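Local atomic coordinates of Aac(6')-Ih protein (Acinetobacter baumannii, PDB entry 4E8O), a protein that probably transfers an acetyl group from acetyl coenzyme A to the 6'-amino group of aminoglycoside antibiotics, a reaction that confers resistance. Residues 55-67 / 75-87. Sequence-based numbering, arbitrary orientation.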
ATOM      1  N   ARG B  55       2.195  -5.046 -21.609  1.00 32.57           N
ATOM      2  CA  ARG B  55       3.426  -5.607 -22.171  1.00 34.79           C
ATOM      3  C   ARG B  55       4.551  -5.721 -21.144  1.00 34.48           C
ATOM      4  O   ARG B  55       5.392  -6.611 -21.245  1.00 35.49           O
ATOM      5  CB  ARG B  55       3.893  -4.805 -23.393  1.00 37.59           C
ATOM      6  CG  ARG B  55       2.951  -4.904 -24.582  1.00 40.59           C
ATOM      7  CD  ARG B  55       3.642  -4.573 -25.898  1.00 44.72           C
ATOM      8  NE  ARG B  55       2.832  -4.980 -27.043  1.00 46.89           N
ATOM      9  CZ  ARG B  55       2.911  -6.170 -27.630  1.00 48.14           C
ATOM     10  NH1 ARG B  55       3.770  -7.079 -27.188  1.00 48.40           N
ATOM     11  NH2 ARG B  55       2.128  -6.455 -28.660  1.00 49.18           N
ATOM     12  N   GLN B  56       4.564  -4.824 -20.160  1.00 34.45           N
ATOM     13  CA  GLN B  56       5.540  -4.886 -19.073  1.00 34.95           C
ATOM     14  C   GLN B  56       5.224  -6.041 -18.129  1.00 32.38           C
ATOM     15  O   GLN B  56       6.092  -6.854 -17.816  1.00 32.49           O
ATOM     16  CB  GLN B  56       5.527  -3.584 -18.265  1.00 38.07           C
ATOM     17  CG  GLN B  56       5.933  -2.326 -19.026  1.00 43.46           C
ATOM     18  CD  GLN B  56       5.855  -1.087 -18.146  1.00 46.65           C
ATOM     19  OE1 GLN B  56       5.688  -1.191 -16.927  1.00 46.89           O
ATOM     20  NE2 GLN B  56       5.972   0.088 -18.757  1.00 48.66           N
ATOM     21  N   LEU B  57       3.971  -6.089 -17.677  1.00 29.98           N
ATOM     22  CA  LEU B  57       3.499  -7.083 -16.712  1.00 28.53           C
ATOM     23  C   LEU B  57       3.846  -8.527 -17.086  1.00 28.33           C
ATOM     24  O   LEU B  57       4.241  -9.314 -16.224  1.00 28.13           O
ATOM     25  CB  LEU B  57       1.981  -6.951 -16.506  1.00 28.37           C
ATOM     26  CG  LEU B  57       1.436  -5.657 -15.893  1.00 29.17           C
ATOM     27  CD1 LEU B  57      -0.081  -5.683 -15.801  1.00 28.94           C
ATOM     28  CD2 LEU B  57       2.028  -5.428 -14.522  1.00 29.22           C
ATOM     29  N   ILE B  58       3.711  -8.867 -18.365  1.00 28.27           N
ATOM     30  CA  ILE B  58       3.910 -10.248 -18.816  1.00 29.59           C
ATOM     31  C   ILE B  58       5.376 -10.687 -18.792  1.00 30.83           C
ATOM     32  O   ILE B  58       5.675 -11.876 -18.917  1.00 32.78           O
ATOM     33  CB  ILE B  58       3.296 -10.509 -20.219  1.00 36.01           C
ATOM     34  CG1 ILE B  58       3.796  -9.484 -21.239  1.00 37.04           C
ATOM     35  CG2 ILE B  58       1.774 -10.498 -20.160  1.00 35.86           C
ATOM     36  CD1 ILE B  58       3.053  -9.528 -22.563  1.00 38.55           C
ATOM     37  N   THR B  59       6.286  -9.728 -18.633  1.00 30.29           N
ATOM     38  CA  THR B  59       7.712 -10.032 -18.514  1.00 31.82           C
ATOM     39  C   THR B  59       8.152 -10.094 -17.052  1.00 30.97           C
ATOM     40  O   THR B  59       9.306 -10.415 -16.760  1.00 31.04           O
ATOM     41  CB  THR B  59       8.587  -8.976 -19.218  1.00 33.19           C
ATOM     42  OG1 THR B  59       8.531  -7.745 -18.487  1.00 32.24           O
ATOM     43  CG2 THR B  59       8.112  -8.742 -20.643  1.00 34.40           C
ATOM     44  N   GLN B  60       7.237  -9.779 -16.138  1.00 30.52           N
ATOM     45  CA  GLN B  60       7.586  -9.634 -14.723  1.00 32.14           C
ATOM     46  C   GLN B  60       7.302 -10.889 -13.891  1.00 32.63           C
ATOM     47  O   GLN B  60       6.198 -11.429 -13.924  1.00 32.65           O
ATOM     48  CB  GLN B  60       6.879  -8.405 -14.123  1.00 32.14           C
ATOM     49  CG  GLN B  60       7.415  -7.067 -14.664  1.00 34.53           C
ATOM     50  CD  GLN B  60       6.579  -5.864 -14.245  1.00 34.68           C
ATOM     51  OE1 GLN B  60       5.427  -6.002 -13.842  1.00 34.12           O
ATOM     52  NE2 GLN B  60       7.164  -4.676 -14.344  1.00 35.40           N
ATOM     53  N   ALA B  61       8.308 -11.337 -13.145  1.00 33.94           N
ATOM     54  CA  ALA B  61       8.207 -12.550 -12.334  1.00 35.11           C
ATOM     55  C   ALA B  61       7.303 -12.385 -11.117  1.00 33.54           C
ATOM     56  O   ALA B  61       6.745 -13.362 -10.620  1.00 34.74           O
ATOM     57  CB  ALA B  61       9.596 -13.013 -11.906  1.00 37.23           C
ATOM     58  N   HIS B  62       7.169 -11.152 -10.634  1.00 32.15           N
ATOM     59  CA  HIS B  62       6.350 -10.870  -9.453  1.00 30.31           C
ATOM     60  C   HIS B  62       4.904 -10.531  -9.817  1.00 26.59           C
ATOM     61  O   HIS B  62       4.126 -10.084  -8.965  1.00 24.97           O
ATOM     62  CB  HIS B  62       6.959  -9.720  -8.649  1.00 32.31           C
ATOM     63  CG  HIS B  62       6.910  -8.399  -9.353  1.00 35.10           C
ATOM     64  ND1 HIS B  62       7.765  -8.070 -10.385  1.00 37.27           N
ATOM     65  CD2 HIS B  62       6.109  -7.323  -9.173  1.00 35.47           C
ATOM     66  CE1 HIS B  62       7.492  -6.847 -10.808  1.00 37.26           C
ATOM     67  NE2 HIS B  62       6.491  -6.373 -10.088  1.00 36.36           N
ATOM     68  N   ARG B  63       4.546 -10.744 -11.079  1.00 24.87           N
ATOM     69  CA  ARG B  63       3.197 -10.454 -11.550  1.00 23.42           C
ATOM     70  C   ARG B  63       2.534 -11.684 -12.154  1.00 24.38           C
ATOM     71  O   ARG B  63       3.189 -12.492 -12.826  1.00 25.74           O
ATOM     72  CB  ARG B  63       3.225  -9.328 -12.590  1.00 23.91           C
ATOM     73  CG  ARG B  63       3.741  -7.997 -12.063  1.00 23.80           C
ATOM     74  CD  ARG B  63       2.824  -7.425 -10.998  1.00 23.04           C
ATOM     75  NE  ARG B  63       1.445  -7.314 -11.466  1.00 24.33           N
ATOM     76  CZ  ARG B  63       0.716  -6.201 -11.410  1.00 23.92           C
ATOM     77  NH1 ARG B  63       1.230  -5.088 -10.900  1.00 23.94           N
ATOM     78  NH2 ARG B  63      -0.528  -6.201 -11.865  1.00 22.55           N
ATOM     79  N   LEU B  64       1.234 -11.826 -11.913  1.00 23.67           N
ATOM     80  CA  LEU B  64       0.467 -12.910 -12.516  1.00 24.43           C
ATOM     81  C   LEU B  64      -0.781 -12.333 -13.168  1.00 23.83           C
ATOM     82  O   LEU B  64      -1.487 -11.516 -12.564  1.00 24.03           O
ATOM     83  CB  LEU B  64       0.072 -13.961 -11.470  1.00 24.44           C
ATOM     84  CG  LEU B  64      -0.556 -15.240 -12.040  1.00 26.26           C
ATOM     85  CD1 LEU B  64       0.497 -16.109 -12.715  1.00 27.18           C
ATOM     86  CD2 LEU B  64      -1.296 -16.039 -10.977  1.00 26.77           C
ATOM     87  N   GLN B  65      -1.047 -12.749 -14.401  1.00 22.50           N
ATOM     88  CA  GLN B  65      -2.253 -12.314 -15.091  1.00 23.34           C
ATOM     89  C   GLN B  65      -2.897 -13.503 -15.788  1.00 23.70           C
ATOM     90  O   GLN B  65      -2.233 -14.239 -16.525  1.00 24.82           O
ATOM     91  CB  GLN B  65      -1.937 -11.184 -16.080  1.00 23.36           C
ATOM     92  CG  GLN B  65      -0.659 -11.387 -16.891  1.00 25.22           C
ATOM     93  CD  GLN B  65       0.584 -10.886 -16.176  1.00 26.06           C
ATOM     94  OE1 GLN B  65       0.545  -9.885 -15.456  1.00 24.21           O
ATOM     95  NE2 GLN B  65       1.698 -11.584 -16.373  1.00 27.58           N
ATOM     96  N   LEU B  66      -4.187 -13.706 -15.540  1.00 23.12           N
ATOM     97  CA  LEU B  66      -4.869 -14.889 -16.057  1.00 23.90           C
ATOM     98  C   LEU B  66      -6.102 -14.519 -16.876  1.00 24.95           C
ATOM     99  O   LEU B  66      -6.676 -13.440 -16.697  1.00 24.05           O
ATOM    100  CB  LEU B  66      -5.277 -15.815 -14.906  1.00 23.40           C
ATOM    101  CG  LEU B  66      -4.221 -16.159 -13.855  1.00 23.13           C
ATOM    102  CD1 LEU B  66      -4.829 -16.993 -12.746  1.00 23.58           C
ATOM    103  CD2 LEU B  66      -3.055 -16.904 -14.471  1.00 23.77           C
ATOM    104  N   LEU B  67      -6.484 -15.414 -17.785  1.00 26.58           N
ATOM    105  CA  LEU B  67      -7.752 -15.323 -18.497  1.00 28.69           C
ATOM    106  C   LEU B  67      -8.494 -16.643 -18.342  1.00 30.41           C
ATOM    107  O   LEU B  67      -7.875 -17.708 -18.253  1.00 31.95           O
ATOM    108  CB  LEU B  67      -7.525 -15.039 -19.987  1.00 30.76           C
ATOM    109  CG  LEU B  67      -7.301 -13.593 -20.430  1.00 30.62           C
ATOM    110  CD1 LEU B  67      -6.678 -13.535 -21.815  1.00 31.12           C
ATOM    111  CD2 LEU B  67      -8.607 -12.824 -20.414  1.00 31.59           C
ATOM    112  N   ALA B  75     -13.081 -15.142 -24.110  1.00 45.62           N
ATOM    113  CA  ALA B  75     -12.512 -14.722 -22.836  1.00 41.29           C
ATOM    114  C   ALA B  75     -13.614 -14.085 -21.999  1.00 39.37           C
ATOM    115  O   ALA B  75     -14.172 -13.053 -22.384  1.00 39.26           O
ATOM    116  CB  ALA B  75     -11.375 -13.743 -23.053  1.00 39.81           C
ATOM    117  N   ILE B  76     -13.929 -14.703 -20.862  1.00 36.98           N
ATOM    118  CA  ILE B  76     -15.060 -14.261 -20.049  1.00 36.24           C
ATOM    119  C   ILE B  76     -14.669 -13.741 -18.667  1.00 33.49           C
ATOM    120  O   ILE B  76     -15.517 -13.226 -17.936  1.00 34.31           O
ATOM    121  CB  ILE B  76     -16.164 -15.358 -19.934  1.00 36.25           C
ATOM    122  CG1 ILE B  76     -15.587 -16.697 -19.453  1.00 35.73           C
ATOM    123  CG2 ILE B  76     -16.876 -15.540 -21.265  1.00 39.67           C
ATOM    124  CD1 ILE B  76     -15.481 -16.838 -17.938  1.00 34.02           C
ATOM    125  N   ALA B  77     -13.392 -13.880 -18.311  1.00 31.94           N
ATOM    126  CA  ALA B  77     -12.895 -13.409 -17.019  1.00 29.26           C
ATOM    127  C   ALA B  77     -11.387 -13.180 -17.038  1.00 27.14           C
ATOM    128  O   ALA B  77     -10.668 -13.810 -17.816  1.00 28.27           O
ATOM    129  CB  ALA B  77     -13.261 -14.391 -15.915  1.00 29.56           C
ATOM    130  N   MET B  78     -10.915 -12.285 -16.172  1.00 25.02           N
ATOM    131  CA  MET B  78      -9.485 -12.008 -16.036  1.00 23.70           C
ATOM    132  C   MET B  78      -9.133 -11.718 -14.585  1.00 22.37           C
ATOM    133  O   MET B  78      -9.985 -11.280 -13.812  1.00 22.09           O
ATOM    134  CB  MET B  78      -9.076 -10.804 -16.887  1.00 23.13           C
ATOM    135  CG  MET B  78      -9.868  -9.542 -16.583  1.00 23.14           C
ATOM    136  SD  MET B  78      -8.953  -8.015 -16.901  1.00 34.49           S
ATOM    137  CE  MET B  78      -8.087  -7.822 -15.346  1.00 34.54           C
ATOM    138  N   LEU B  79      -7.874 -11.957 -14.228  1.00 21.15           N
ATOM    139  CA  LEU B  79      -7.358 -11.621 -12.908  1.00 20.36           C
ATOM    140  C   LEU B  79      -5.931 -11.109 -13.054  1.00 20.77           C
ATOM    141  O   LEU B  79      -5.173 -11.586 -13.907  1.00 21.53           O
ATOM    142  CB  LEU B  79      -7.374 -12.852 -11.994  1.00 20.63           C
ATOM    143  CG  LEU B  79      -6.783 -12.706 -10.586  1.00 19.81           C
ATOM    144  CD1 LEU B  79      -7.488 -13.629  -9.614  1.00 20.56           C
ATOM    145  CD2 LEU B  79      -5.295 -13.004 -10.579  1.00 19.29           C
ATOM    146  N   GLU B  80      -5.563 -10.144 -12.221  1.00 21.51           N
ATOM    147  CA  GLU B  80      -4.180  -9.705 -12.138  1.00 20.78           C
ATOM    148  C   GLU B  80      -3.766  -9.703 -10.674  1.00 19.37           C
ATOM    149  O   GLU B  80      -4.534  -9.291  -9.807  1.00 18.45           O
ATOM    150  CB  GLU B  80      -4.011  -8.313 -12.770  1.00 19.98           C
ATOM    151  CG  GLU B  80      -4.449  -8.259 -14.234  1.00 19.94           C
ATOM    152  CD  GLU B  80      -4.215  -6.911 -14.895  1.00 21.13           C
ATOM    153  OE1 GLU B  80      -3.388  -6.113 -14.393  1.00 21.91           O
ATOM    154  OE2 GLU B  80      -4.860  -6.649 -15.935  1.00 21.54           O
ATOM    155  N   ALA B  81      -2.558 -10.171 -10.388  1.00 19.42           N
ATOM    156  CA  ALA B  81      -2.087 -10.190  -9.010  1.00 18.50           C
ATOM    157  C   ALA B  81      -0.608  -9.885  -8.987  1.00 18.51           C
ATOM    158  O   ALA B  81       0.064  -9.966 -10.019  1.00 19.40           O
ATOM    159  CB  ALA B  81      -2.370 -11.538  -8.355  1.00 18.72           C
ATOM    160  N   SER B  82      -0.099  -9.530  -7.811  1.00 17.36           N
ATOM    161  CA  SER B  82       1.320  -9.242  -7.663  1.00 18.01           C
ATOM    162  C   SER B  82       1.840  -9.793  -6.349  1.00 19.28           C
ATOM    163  O   SER B  82       1.060 -10.139  -5.455  1.00 18.67           O
ATOM    164  CB  SER B  82       1.564  -7.737  -7.703  1.00 17.97           C
ATOM    165  OG  SER B  82       0.868  -7.080  -6.658  1.00 17.66           O
ATOM    166  N   ILE B  83       3.162  -9.890  -6.245  1.00 20.08           N
ATOM    167  CA  ILE B  83       3.810 -10.160  -4.973  1.00 21.38           C
ATOM    168  C   ILE B  83       4.338  -8.825  -4.457  1.00 21.14           C
ATOM    169  O   ILE B  83       5.044  -8.119  -5.182  1.00 20.45           O
ATOM    170  CB  ILE B  83       4.985 -11.144  -5.119  1.00 23.37           C
ATOM    171  CG1 ILE B  83       4.541 -12.431  -5.828  1.00 23.60           C
ATOM    172  CG2 ILE B  83       5.585 -11.446  -3.753  1.00 23.55           C
ATOM    173  CD1 ILE B  83       3.475 -13.227  -5.081  1.00 23.73           C
ATOM    174  N   ARG B  84       3.990  -8.473  -3.220  1.00 21.26           N
ATOM    175  CA  ARG B  84       4.377  -7.183  -2.643  1.00 22.22           C
ATOM    176  C   ARG B  84       5.401  -7.380  -1.541  1.00 25.59           C
ATOM    177  O   ARG B  84       5.210  -8.228  -0.668  1.00 26.26           O
ATOM    178  CB  ARG B  84       3.159  -6.470  -2.052  1.00 21.54           C
ATOM    179  CG  ARG B  84       2.039  -6.186  -3.032  1.00 22.01           C
ATOM    180  CD  ARG B  84       2.494  -5.266  -4.146  1.00 24.30           C
ATOM    181  NE  ARG B  84       1.361  -4.712  -4.887  1.00 25.77           N
ATOM    182  CZ  ARG B  84       0.722  -3.596  -4.544  1.00 27.02           C
ATOM    183  NH1 ARG B  84       1.103  -2.910  -3.469  1.00 26.57           N
ATOM    184  NH2 ARG B  84      -0.293  -3.161  -5.277  1.00 26.72           N
ATOM    185  N   TYR B  85       6.473  -6.590  -1.567  1.00 26.86           N
ATOM    186  CA  TYR B  85       7.523  -6.706  -0.562  1.00 29.42           C
ATOM    187  C   TYR B  85       7.503  -5.544   0.425  1.00 29.76           C
ATOM    188  O   TYR B  85       8.180  -5.577   1.452  1.00 30.72           O
ATOM    189  CB  TYR B  85       8.894  -6.846  -1.227  1.00 31.44           C
ATOM    190  CG  TYR B  85       9.099  -8.214  -1.830  1.00 33.79           C
ATOM    191  CD1 TYR B  85       9.732  -9.221  -1.113  1.00 36.82           C
ATOM    192  CD2 TYR B  85       8.635  -8.509  -3.102  1.00 33.70           C
ATOM    193  CE1 TYR B  85       9.909 -10.478  -1.654  1.00 38.25           C
ATOM    194  CE2 TYR B  85       8.809  -9.762  -3.650  1.00 35.44           C
ATOM    195  CZ  TYR B  85       9.443 -10.741  -2.920  1.00 38.25           C
ATOM    196  OH  TYR B  85       9.615 -11.990  -3.468  1.00 41.57           O
ATOM    197  N   GLU B  86       6.710  -4.526   0.115  1.00 27.99           N
ATOM    198  CA  GLU B  86       6.528  -3.405   1.025  1.00 28.03           C
ATOM    199  C   GLU B  86       5.241  -3.614   1.819  1.00 28.00           C
ATOM    200  O   GLU B  86       4.352  -4.348   1.377  1.00 25.95           O
ATOM    201  CB  GLU B  86       6.506  -2.091   0.240  1.00 26.70           C
ATOM    202  CG  GLU B  86       7.854  -1.753  -0.395  1.00 26.79           C
ATOM    203  CD  GLU B  86       7.787  -0.534  -1.287  1.00 26.08           C
ATOM    204  OE1 GLU B  86       6.661  -0.074  -1.573  1.00 22.86           O
ATOM    205  OE2 GLU B  86       8.855  -0.037  -1.707  1.00 29.52           O
ATOM    206  N   TYR B  87       5.143  -2.979   2.985  1.00 29.62           N
ATOM    207  CA  TYR B  87       4.018  -3.226   3.893  1.00 29.77           C
ATOM    208  C   TYR B  87       2.638  -2.989   3.279  1.00 27.50           C
ATOM    209  O   TYR B  87       2.330  -1.881   2.829  1.00 28.22           O
ATOM    210  CB  TYR B  87       4.146  -2.398   5.175  1.00 30.70           C
ATOM    211  CG  TYR B  87       2.956  -2.587   6.086  1.00 31.54           C
ATOM    212  CD1 TYR B  87       2.784  -3.771   6.790  1.00 32.57           C
ATOM    213  CD2 TYR B  87       1.990  -1.597   6.219  1.00 31.26           C
ATOM    214  CE1 TYR B  87       1.692  -3.960   7.613  1.00 33.47           C
ATOM    215  CE2 TYR B  87       0.893  -1.779   7.042  1.00 31.95           C
ATOM    216  CZ  TYR B  87       0.753  -2.961   7.733  1.00 33.53           C
ATOM    217  OH  TYR B  87      -0.334  -3.145   8.553  1.00 35.92           O
TER
HETATM  218  O   HOH W   1      -2.559  -4.393 -12.507  1.00 23.89           O
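Arg63 leans over Ser82 and reaches along the sheet to Glu80. Bends at chi2 (-65°) and chi3 (-54°) curl the chain back over Ser82. Arg63 CD lies 3.5 Å from Ser82 CB, which also sits over one face of the guanidinium. Leu57 CD2 sits 3.5 Å above the guanidinium plane, over its centre. The salt bridge to Glu80 is long, Arg63 NH2 to Glu80 OE1 3.8 Å, with the two planes turned 50° apart; a water in the guanidinium plane closes it, accepting from NH2 and donating to OE1. Glu80 itself runs extended beyond CG, its OE1 3.6 Å from Leu57 CD1, while OE2 takes a salt bridge from Arg39 and a hydrogen bond from Trp35, so this buried carboxylate is well satisfied. Beneath these side chains lies the antiparallel hairpin 63-69/75-84 of the GNAT fold's central sheet. Paired bonds link Leu64 with Ala81 and Leu66 with Leu79, and Ile83 N extends the ladder to His62 O at 2.9 Å. Leu64, Leu66 and Leu79 project from the face opposite Arg63 and pack against helix 113-127. Toward the hairpin's turn, Leu67 brings CD2 to 3.9 Å from Ala75 CB and 4.1 Å from Met78 CB.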